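PDB 6FTF: protein kinase A regulatory subunit, putative from Trypanosoma cruzi, which probably restrains the catalytic subunit of a cAMP-independent protein kinase A, and binds the nucleoside analogue 7-cyano-7-deazainosine in two cyclic nucleotide-binding domains. Local coordinates for residues A[101-104]-A[108-111]; A[71-76]-A[82-87]; A[233-238]-A[282-287]. All blocks are in the same frame, centred on the assembly; numbering follows the deposited sequence. Where two conformers were deposited one is given.

Contact 1: A[101-104]-A[108-111]; sequences YLKT and AVGE. With 7CI (7-cyano-7-deazainosine), chain F.
K103 reaches across to A108 and V109, at the start of the segment that corresponds to the phosphate-binding cassette of cyclic nucleotide-binding domains. Here that cassette holds a nucleoside, 7-cyano-7-deazainosine. Residues 101-103 end the strand 98-103. Residues 108-111 run from a short strand into a helix.

K103 carries most of the direct contact. CG sits beside the backbone N, and the chain bends by rotation about CB-CG (chi2 -80°), then runs out straight to NZ. Its CG rests against V109 CG1 at 3.6 Å, with the two side chains sliding past each other in opposite directions. The ammonium then meets the backbone: NZ donates to A108 O at 2.7 Å. The C=O...N angle of 164° puts the nitrogen almost straight off the end of the carbonyl.

E111 OE2 is 4.5 Å from K103 NZ, too far for a salt bridge. The two residues share a partner instead, because K103 NZ and E111 OE1 are both hydrogen-bonded to Y172 OH. E111 OE2 accepts a bond from the ribose O2 of the ligand at 2.7 Å. G110 N gives its hydrogen to the ribose O3 at 2.9 Å. G110 has a positive phi and is the N-cap residue of the helix that follows.

At the other end of the ligand, the Y101 ring lies against the base. C3 of the ligand is 3.3 Å above the ring plane, offset toward the rim. The ligand is also hydrogen-bonded to E113, A122 and K95.

The ribose is thus held by one carboxylate oxygen and one backbone N-H from this segment. The nearby ammonium probably steadies the negative charge of E111 in this buried place.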
loop_
_atom_site.group_PDB
_atom_site.type_symbol
_atom_site.label_atom_id
_atom_site.label_comp_id
_atom_site.label_asym_id
_atom_site.label_seq_id
_atom_site.Cartn_x
_atom_site.Cartn_y
_atom_site.Cartn_z
ATOM N N TYR A 101 10.352 2.250 -15.306
ATOM C CA TYR A 101 9.165 2.287 -14.463
ATOM C C TYR A 101 8.387 3.542 -14.818
ATOM O O TYR A 101 8.965 4.517 -15.301
ATOM C CB TYR A 101 9.566 2.324 -12.988
ATOM C CG TYR A 101 8.457 2.077 -11.997
ATOM C CD1 TYR A 101 8.134 0.790 -11.593
ATOM C CD2 TYR A 101 7.764 3.131 -11.425
ATOM C CE1 TYR A 101 7.133 0.563 -10.666
ATOM C CE2 TYR A 101 6.763 2.916 -10.500
ATOM C CZ TYR A 101 6.456 1.630 -10.123
ATOM O OH TYR A 101 5.456 1.398 -9.200
ATOM N N LEU A 102 7.076 3.508 -14.594
ATOM C CA LEU A 102 6.213 4.660 -14.840
ATOM C C LEU A 102 5.549 5.063 -13.529
ATOM O O LEU A 102 4.795 4.278 -12.942
ATOM C CB LEU A 102 5.138 4.339 -15.879
ATOM C CG LEU A 102 4.179 5.493 -16.200
ATOM C CD1 LEU A 102 4.874 6.560 -17.007
ATOM C CD2 LEU A 102 2.930 5.003 -16.915
ATOM N N LYS A 103 5.819 6.286 -13.078
ATOM C CA LYS A 103 5.190 6.852 -11.892
ATOM C C LYS A 103 3.931 7.613 -12.288
ATOM O O LYS A 103 3.963 8.456 -13.197
ATOM C CB LYS A 103 6.153 7.810 -11.183
ATOM C CG LYS A 103 7.321 7.118 -10.455
ATOM C CD LYS A 103 6.906 6.552 -9.102
ATOM C CE LYS A 103 8.037 5.816 -8.403
ATOM N NZ LYS A 103 7.651 5.462 -7.025
ATOM N N THR A 104 2.826 7.317 -11.615
ATOM C CA THR A 104 1.525 7.878 -11.951
ATOM C C THR A 104 0.962 8.622 -10.741
ATOM O O THR A 104 1.618 8.791 -9.709
ATOM C CB THR A 104 0.596 6.771 -12.457
ATOM O OG1 THR A 104 0.439 5.796 -11.427
ATOM C CG2 THR A 104 1.175 6.096 -13.702
ATOM N N ALA A 108 5.128 8.527 -5.340
ATOM C CA ALA A 108 6.220 9.358 -4.859
ATOM C C ALA A 108 7.476 9.159 -5.690
ATOM O O ALA A 108 7.751 8.056 -6.181
ATOM C CB ALA A 108 6.572 8.956 -3.423
ATOM N N VAL A 109 8.273 10.220 -5.799
ATOM C CA VAL A 109 9.647 10.122 -6.275
ATOM C C VAL A 109 10.565 10.853 -5.309
ATOM O O VAL A 109 10.201 11.876 -4.717
ATOM C CB VAL A 109 9.864 10.625 -7.722
ATOM C CG1 VAL A 109 9.173 9.694 -8.714
ATOM C CG2 VAL A 109 9.412 12.070 -7.881
ATOM N N GLY A 110 11.784 10.327 -5.173
ATOM C CA GLY A 110 12.781 10.875 -4.279
ATOM C C GLY A 110 12.945 10.108 -2.991
ATOM O O GLY A 110 13.838 10.425 -2.194
ATOM N N GLU A 111 12.105 9.105 -2.761
ATOM C CA GLU A 111 12.146 8.394 -1.495
ATOM C C GLU A 111 13.364 7.494 -1.372
ATOM O O GLU A 111 13.847 7.275 -0.264
ATOM C CB GLU A 111 10.846 7.608 -1.294
ATOM C CG GLU A 111 10.773 6.226 -1.915
ATOM C CD GLU A 111 10.804 6.181 -3.422
ATOM O OE1 GLU A 111 11.084 5.059 -3.937
ATOM O OE2 GLU A 111 10.537 7.206 -4.085
HETATM C C1 7CI F . 12.370 6.179 -8.457
HETATM N N1 7CI F . 13.041 4.881 -8.777
HETATM O O1 7CI F . 13.130 7.231 -9.032
HETATM C C2 7CI F . 12.388 3.763 -9.102
HETATM N N2 7CI F . 11.056 3.512 -9.175
HETATM O O2 7CI F . 11.180 7.139 -6.702
HETATM C C3 7CI F . 10.663 2.270 -9.505
HETATM N N3 7CI F . 11.604 1.267 -9.773
HETATM O O3 7CI F . 13.394 8.006 -5.610
HETATM C C4 7CI F . 12.940 1.503 -9.700
HETATM N N4 7CI F . 17.031 2.311 -9.494
HETATM C C5 7CI F . 13.394 2.778 -9.358
HETATM O O5 7CI F . 13.716 0.535 -9.948
HETATM C C6 7CI F . 14.694 3.393 -9.194
HETATM C C7 7CI F . 14.386 4.717 -8.848
HETATM C C8 7CI F . 15.971 2.801 -9.359
HETATM C C9 7CI F . 12.316 6.446 -7.024
HETATM C C10 7CI F . 13.512 7.211 -6.795
HETATM C C11 7CI F . 13.559 8.108 -8.014
HETATM C C12 7CI F . 15.014 8.674 -8.339
HETATM O O4 7CI F . 15.959 7.625 -8.302
#

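Contact 2: A[71-76]-A[82-87]; sequences CIMEAG and KLYIIQ
Y84 lies across from I72 and M73, and its ring is the surface both of them touch. CB leaves the strand 82-86 toward the segment 71-76, and CG stands beside the backbone N. CG is 3.9 Å from I72 CG2. From there the ring spreads under that methyl. I72 CG2 sits over the middle of one face, 3.6 Å from the ring centroid and only 6° off the ring normal, a clear CH-pi contact. Its closest ring atom is CE1, at 3.7 Å. The methyl is set there by the I72 torsion (chi1 -62°), which turns CG2 anti to the backbone N.

The pair joins the two sheets of the cyclic nucleotide-binding beta-sandwich. Strand 71-73 belongs to one antiparallel sheet and strand 82-86 to the other, and the chain turns a corner at I72. V124 and L131 also pack on I72, while V109 and V135 pack on Y84.

Further along the ring, CD1 and CE1 meet M73. M73 is extended about CB-CG, and a turn about CG-SD (chi3 73°) brings CE to 3.8 Å from Y84 CD1. This methyl approaches the ring obliquely. M73 also touches the bound nucleoside, which ties the Y84 ring indirectly to the pocket.

At the tip the chemistry changes. Y84 OH is hydrogen-bonded to a water at 2.9 Å. The same water donates to I72 O at 3.0 Å.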
loop_
_atom_site.group_PDB
_atom_site.type_symbol
_atom_site.label_atom_id
_atom_site.label_comp_id
_atom_site.label_asym_id
_atom_site.label_seq_id
_atom_site.Cartn_x
_atom_site.Cartn_y
_atom_site.Cartn_z
ATOM N N CYS A 71 12.866 17.277 -16.228
ATOM C CA CYS A 71 13.367 16.309 -15.257
ATOM C C CYS A 71 13.114 16.831 -13.851
ATOM O O CYS A 71 13.569 17.924 -13.500
ATOM C CB CYS A 71 14.858 16.051 -15.453
ATOM S SG CYS A 71 15.223 15.188 -16.970
ATOM N N ILE A 72 12.339 16.084 -13.067
ATOM C CA ILE A 72 12.160 16.427 -11.660
ATOM C C ILE A 72 13.483 16.282 -10.918
ATOM O O ILE A 72 13.810 17.083 -10.034
ATOM C CB ILE A 72 11.041 15.566 -11.040
ATOM C CG1 ILE A 72 9.711 15.836 -11.746
ATOM C CG2 ILE A 72 10.919 15.829 -9.545
ATOM C CD1 ILE A 72 8.578 14.932 -11.343
ATOM N N MET A 73 14.247 15.246 -11.250
ATOM C CA MET A 73 15.571 15.003 -10.701
ATOM C C MET A 73 16.329 14.190 -11.737
ATOM O O MET A 73 15.729 13.536 -12.596
ATOM C CB MET A 73 15.501 14.290 -9.346
ATOM C CG MET A 73 14.770 12.967 -9.362
ATOM S SD MET A 73 14.452 12.302 -7.700
ATOM C CE MET A 73 13.157 13.409 -7.166
ATOM N N GLU A 74 17.654 14.255 -11.658
ATOM C CA GLU A 74 18.524 13.613 -12.636
ATOM C C GLU A 74 19.562 12.757 -11.934
ATOM O O GLU A 74 20.113 13.153 -10.903
ATOM C CB GLU A 74 19.221 14.660 -13.509
ATOM C CG GLU A 74 18.253 15.482 -14.347
ATOM C CD GLU A 74 18.942 16.592 -15.124
ATOM O OE1 GLU A 74 19.964 16.305 -15.786
ATOM O OE2 GLU A 74 18.465 17.747 -15.058
ATOM N N ALA A 75 19.833 11.598 -12.520
ATOM C CA ALA A 75 20.795 10.668 -11.945
ATOM C C ALA A 75 22.090 11.393 -11.609
ATOM O O ALA A 75 22.624 12.150 -12.431
ATOM C CB ALA A 75 21.067 9.536 -12.936
ATOM N N GLY A 76 22.580 11.186 -10.383
ATOM C CA GLY A 76 23.825 11.762 -9.914
ATOM C C GLY A 76 23.681 13.022 -9.081
ATOM O O GLY A 76 24.627 13.401 -8.378
ATOM N N LYS A 82 14.572 16.127 -1.857
ATOM C CA LYS A 82 13.162 16.431 -1.664
ATOM C C LYS A 82 12.338 15.216 -2.059
ATOM O O LYS A 82 12.762 14.411 -2.894
ATOM C CB LYS A 82 12.757 17.623 -2.523
ATOM C CG LYS A 82 13.384 18.928 -2.059
ATOM C CD LYS A 82 13.104 20.074 -3.027
ATOM C CE LYS A 82 14.026 20.047 -4.222
ATOM N NZ LYS A 82 15.388 20.551 -3.860
ATOM N N LEU A 83 11.165 15.090 -1.447
ATOM C CA LEU A 83 10.202 14.039 -1.756
ATOM C C LEU A 83 9.031 14.670 -2.495
ATOM O O LEU A 83 8.452 15.645 -2.018
ATOM C CB LEU A 83 9.703 13.406 -0.468
ATOM C CG LEU A 83 8.687 12.275 -0.615
ATOM C CD1 LEU A 83 9.304 11.056 -1.253
ATOM C CD2 LEU A 83 8.106 11.920 0.759
ATOM N N TYR A 84 8.683 14.131 -3.651
ATOM C CA TYR A 84 7.589 14.645 -4.467
ATOM C C TYR A 84 6.470 13.620 -4.462
ATOM O O TYR A 84 6.710 12.452 -4.767
ATOM C CB TYR A 84 8.036 14.826 -5.919
ATOM C CG TYR A 84 9.090 15.865 -6.102
ATOM C CD1 TYR A 84 10.409 15.609 -5.806
ATOM C CD2 TYR A 84 8.750 17.140 -6.536
ATOM C CE1 TYR A 84 11.375 16.600 -5.970
ATOM C CE2 TYR A 84 9.682 18.122 -6.693
ATOM C CZ TYR A 84 10.984 17.856 -6.398
ATOM O OH TYR A 84 11.906 18.873 -6.560
ATOM N N ILE A 85 5.260 14.035 -4.113
ATOM C CA ILE A 85 4.068 13.198 -4.209
ATOM C C ILE A 85 3.236 13.767 -5.353
ATOM O O ILE A 85 2.900 14.960 -5.369
ATOM C CB ILE A 85 3.269 13.165 -2.896
ATOM C CG1 ILE A 85 4.161 12.772 -1.707
ATOM C CG2 ILE A 85 2.092 12.175 -3.035
ATOM C CD1 ILE A 85 4.850 11.424 -1.839
ATOM N N ILE A 86 2.943 12.943 -6.339
ATOM C CA ILE A 86 2.305 13.407 -7.566
ATOM C C ILE A 86 0.805 13.571 -7.356
ATOM O O ILE A 86 0.098 12.615 -7.016
ATOM C CB ILE A 86 2.595 12.428 -8.708
ATOM C CG1 ILE A 86 4.095 12.352 -8.980
ATOM C CG2 ILE A 86 1.833 12.839 -9.952
ATOM C CD1 ILE A 86 4.488 11.216 -9.893
ATOM N N GLN A 87 0.303 14.786 -7.589
ATOM C CA GLN A 87 -1.133 15.031 -7.636
ATOM C C GLN A 87 -1.725 14.573 -8.962
ATOM O O GLN A 87 -2.743 13.864 -8.990
ATOM C CB GLN A 87 -1.411 16.517 -7.422
ATOM C CG GLN A 87 -2.871 16.902 -7.609
ATOM C CD GLN A 87 -3.095 18.381 -7.400
ATOM O OE1 GLN A 87 -2.652 18.969 -6.401
ATOM N NE2 GLN A 87 -3.768 19.015 -8.352
HETATM O O HOH W 1 14.555 18.123 -7.343
#

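Contact 3: A[233-238]-A[282-287]; sequences IGELEF and PKYEYY. With 7CI (7-cyano-7-deazainosine), chain E.
L236 is wedged between Y284 and Y287, and this is the tight part of the contact. Its CD1 sits over the centre of the Y287 ring, 3.5 Å from the centroid and 5° off the normal, in a CH-pi contact. The same methyl meets the Y284 ring at its edge, 4.1 Å from CD2. Y287 holds CG anti to its backbone N (chi1 -178°), which lays the ring beneath L236. H242 and N240 bond the Y287 hydroxyl.

The other side is looser, bridged by one ordered water in a buried place. E235 OE2 and Y284 OH are 3.7 Å apart, with carboxylate and ring planes 63° from each other. The water donates to E235 OE2 at 2.7 Å, accepts from Y284 OH at 2.6 Å, and also bonds the ribose O2 of the ligand. The other carboxylate oxygen of E235 is bonded to H232.

The 7-cyano-7-deazainosine lies between the segments. G234 N donates to the ribose O2 at 3.0 Å, and E237 OE1 accepts from O3 at 2.7 Å. The base lies over one face of the Y284 ring, while the cyano nitrogen N4 lies beside the edges of the Y286 and Y287 rings. This is the second cyclic nucleotide-binding domain, with a tyrosine from its C-terminal part covering the base.

K283 O accepts from the ring nitrogen N3 at 2.7 Å, and Y287 N gives a weak bond to O5. The acceptor and donor match the N-H and C=O of the base, which is consistent with the backbone of 282-287 recognising its lactam edge.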
loop_
_atom_site.group_PDB
_atom_site.type_symbol
_atom_site.label_atom_id
_atom_site.label_comp_id
_atom_site.label_asym_id
_atom_site.label_seq_id
_atom_site.Cartn_x
_atom_site.Cartn_y
_atom_site.Cartn_z
ATOM N N ILE A 233 -6.052 -13.786 1.956
ATOM C CA ILE A 233 -7.491 -13.640 2.140
ATOM C C ILE A 233 -7.817 -12.161 2.288
ATOM O O ILE A 233 -6.982 -11.363 2.727
ATOM C CB ILE A 233 -8.083 -14.440 3.333
ATOM C CG1 ILE A 233 -7.454 -14.049 4.681
ATOM C CG2 ILE A 233 -8.012 -15.944 3.068
ATOM C CD1 ILE A 233 -6.305 -14.929 5.156
ATOM N N GLY A 234 -9.039 -11.793 1.904
ATOM C CA GLY A 234 -9.544 -10.440 2.032
ATOM C C GLY A 234 -9.605 -9.674 0.730
ATOM O O GLY A 234 -10.195 -8.588 0.691
ATOM N N GLU A 235 -9.072 -10.216 -0.357
ATOM C CA GLU A 235 -9.018 -9.443 -1.586
ATOM C C GLU A 235 -10.356 -9.365 -2.305
ATOM O O GLU A 235 -10.546 -8.456 -3.122
ATOM C CB GLU A 235 -7.964 -9.977 -2.560
ATOM C CG GLU A 235 -8.324 -11.267 -3.260
ATOM C CD GLU A 235 -8.196 -12.498 -2.402
ATOM O OE1 GLU A 235 -7.662 -12.400 -1.267
ATOM O OE2 GLU A 235 -8.623 -13.580 -2.892
ATOM N N LEU A 236 -11.287 -10.293 -2.071
ATOM C CA LEU A 236 -12.479 -10.326 -2.914
ATOM C C LEU A 236 -13.303 -9.066 -2.734
ATOM O O LEU A 236 -13.819 -8.492 -3.706
ATOM C CB LEU A 236 -13.333 -11.553 -2.606
ATOM C CG LEU A 236 -12.662 -12.902 -2.836
ATOM C CD1 LEU A 236 -13.643 -14.023 -2.560
ATOM C CD2 LEU A 236 -12.107 -13.033 -4.259
ATOM N N GLU A 237 -13.439 -8.622 -1.497
ATOM C CA GLU A 237 -14.191 -7.411 -1.205
ATOM C C GLU A 237 -13.548 -6.192 -1.839
ATOM O O GLU A 237 -14.253 -5.239 -2.201
ATOM C CB GLU A 237 -14.279 -7.230 0.305
ATOM C CG GLU A 237 -15.145 -8.279 1.005
ATOM C CD GLU A 237 -14.562 -9.685 1.040
ATOM O OE1 GLU A 237 -13.320 -9.836 1.176
ATOM O OE2 GLU A 237 -15.350 -10.658 0.941
ATOM N N PHE A 238 -12.212 -6.190 -1.920
ATOM C CA PHE A 238 -11.477 -5.074 -2.509
ATOM C C PHE A 238 -11.670 -5.041 -4.017
ATOM O O PHE A 238 -11.739 -3.953 -4.616
ATOM C CB PHE A 238 -9.972 -5.211 -2.274
ATOM C CG PHE A 238 -9.492 -5.112 -0.844
ATOM C CD1 PHE A 238 -10.327 -5.070 0.273
ATOM C CD2 PHE A 238 -8.120 -5.046 -0.643
ATOM C CE1 PHE A 238 -9.773 -4.974 1.556
ATOM C CE2 PHE A 238 -7.578 -4.929 0.598
ATOM C CZ PHE A 238 -8.395 -4.906 1.703
ATOM N N PRO A 282 -11.400 -23.812 -8.445
ATOM C CA PRO A 282 -12.565 -24.473 -7.842
ATOM C C PRO A 282 -12.791 -24.128 -6.387
ATOM O O PRO A 282 -13.925 -24.286 -5.914
ATOM C CB PRO A 282 -12.274 -25.967 -8.043
ATOM C CG PRO A 282 -10.810 -26.047 -8.249
ATOM C CD PRO A 282 -10.425 -24.791 -8.957
ATOM N N LYS A 283 -11.773 -23.655 -5.667
ATOM C CA LYS A 283 -11.989 -23.266 -4.277
ATOM C C LYS A 283 -12.899 -22.054 -4.144
ATOM O O LYS A 283 -13.370 -21.785 -3.032
ATOM C CB LYS A 283 -10.656 -23.000 -3.573
ATOM C CG LYS A 283 -9.788 -24.247 -3.467
ATOM C CD LYS A 283 -8.356 -23.959 -3.004
ATOM C CE LYS A 283 -8.231 -23.895 -1.478
ATOM N NZ LYS A 283 -6.810 -24.078 -0.971
ATOM N N TYR A 284 -13.153 -21.330 -5.243
ATOM C CA TYR A 284 -14.010 -20.152 -5.250
ATOM C C TYR A 284 -15.337 -20.392 -5.963
ATOM O O TYR A 284 -16.035 -19.431 -6.294
ATOM C CB TYR A 284 -13.269 -18.951 -5.847
ATOM C CG TYR A 284 -12.044 -18.501 -5.055
ATOM C CD1 TYR A 284 -10.842 -19.188 -5.131
ATOM C CD2 TYR A 284 -12.098 -17.380 -4.252
ATOM C CE1 TYR A 284 -9.740 -18.769 -4.412
ATOM C CE2 TYR A 284 -10.991 -16.943 -3.538
ATOM C CZ TYR A 284 -9.816 -17.642 -3.626
ATOM O OH TYR A 284 -8.688 -17.263 -2.924
ATOM N N GLU A 285 -15.736 -21.658 -6.138
ATOM C CA GLU A 285 -17.052 -21.950 -6.691
ATOM C C GLU A 285 -18.160 -21.315 -5.853
ATOM O O GLU A 285 -19.114 -20.750 -6.396
ATOM C CB GLU A 285 -17.244 -23.461 -6.779
ATOM C CG GLU A 285 -18.587 -23.857 -7.361
ATOM C CD GLU A 285 -18.748 -25.354 -7.531
ATOM O OE1 GLU A 285 -19.837 -25.773 -7.978
ATOM O OE2 GLU A 285 -17.797 -26.104 -7.218
ATOM N N TYR A 286 -18.046 -21.401 -4.531
ATOM C CA TYR A 286 -19.035 -20.796 -3.647
ATOM C C TYR A 286 -19.175 -19.298 -3.934
ATOM O O TYR A 286 -20.284 -18.775 -4.089
ATOM C CB TYR A 286 -18.634 -21.076 -2.188
ATOM C CG TYR A 286 -19.515 -20.367 -1.197
ATOM C CD1 TYR A 286 -20.688 -20.938 -0.733
ATOM C CD2 TYR A 286 -19.189 -19.109 -0.750
ATOM C CE1 TYR A 286 -21.509 -20.273 0.148
ATOM C CE2 TYR A 286 -20.008 -18.432 0.134
ATOM C CZ TYR A 286 -21.162 -19.022 0.572
ATOM O OH TYR A 286 -21.993 -18.355 1.436
ATOM N N TYR A 287 -18.051 -18.589 -4.026
ATOM C CA TYR A 287 -18.078 -17.154 -4.289
ATOM C C TYR A 287 -18.717 -16.842 -5.624
ATOM O O TYR A 287 -19.415 -15.837 -5.752
ATOM C CB TYR A 287 -16.665 -16.594 -4.274
ATOM C CG TYR A 287 -16.581 -15.107 -4.483
ATOM C CD1 TYR A 287 -17.212 -14.217 -3.618
ATOM C CD2 TYR A 287 -15.820 -14.582 -5.504
ATOM C CE1 TYR A 287 -17.100 -12.847 -3.777
ATOM C CE2 TYR A 287 -15.678 -13.227 -5.673
ATOM C CZ TYR A 287 -16.319 -12.355 -4.808
ATOM O OH TYR A 287 -16.150 -11.011 -4.989
HETATM C C1 7CI E . -12.335 -15.477 1.312
HETATM N N1 7CI E . -13.449 -16.148 0.540
HETATM O O1 7CI E . -12.859 -14.891 2.482
HETATM C C2 7CI E . -13.289 -17.233 -0.198
HETATM N N2 7CI E . -12.178 -17.982 -0.394
HETATM O O2 7CI E . -10.375 -14.234 0.851
HETATM C C3 7CI E . -12.295 -19.107 -1.128
HETATM N N3 7CI E . -13.509 -19.441 -1.748
HETATM O O3 7CI E . -11.779 -11.978 0.691
HETATM C C4 7CI E . -14.633 -18.675 -1.592
HETATM N N4 7CI E . -17.974 -16.208 -0.887
HETATM C C5 7CI E . -14.565 -17.534 -0.766
HETATM O O5 7CI E . -15.667 -19.032 -2.225
HETATM C C6 7CI E . -15.503 -16.514 -0.308
HETATM C C7 7CI E . -14.728 -15.699 0.506
HETATM C C8 7CI E . -16.851 -16.355 -0.626
HETATM C C9 7CI E . -11.712 -14.367 0.539
HETATM C C10 7CI E . -12.493 -13.226 0.940
HETATM C C11 7CI E . -12.645 -13.486 2.455
HETATM C C12 7CI E . -13.880 -12.753 3.119
HETATM O O4 7CI E . -15.012 -12.927 2.340
HETATM O O HOH W 2 -8.704 -15.451 -1.011
#

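Overall arrangement
Contacts 1 and 2 lie in the first cyclic nucleotide-binding domain, their centres 8 Å apart. They share a sheet: strand 108-109 of contact 1 runs beside strand 82-86 of contact 2, with V109 N 2.9 Å from Y84 O. Contact 3 is in the second domain, across the centre of the chain, with centres about 32 Å from contact 1 and about 39 Å from contact 2. All three are mainly buried. Contact 2 is apolar packing between sheets, with one water. Contacts 1 and 3 both border a nucleoside. Each sets a tyrosine face on the base, Y101 from a strand and Y284 from just before the C-terminal helix. E111 bonds the ribose directly, E235 through water.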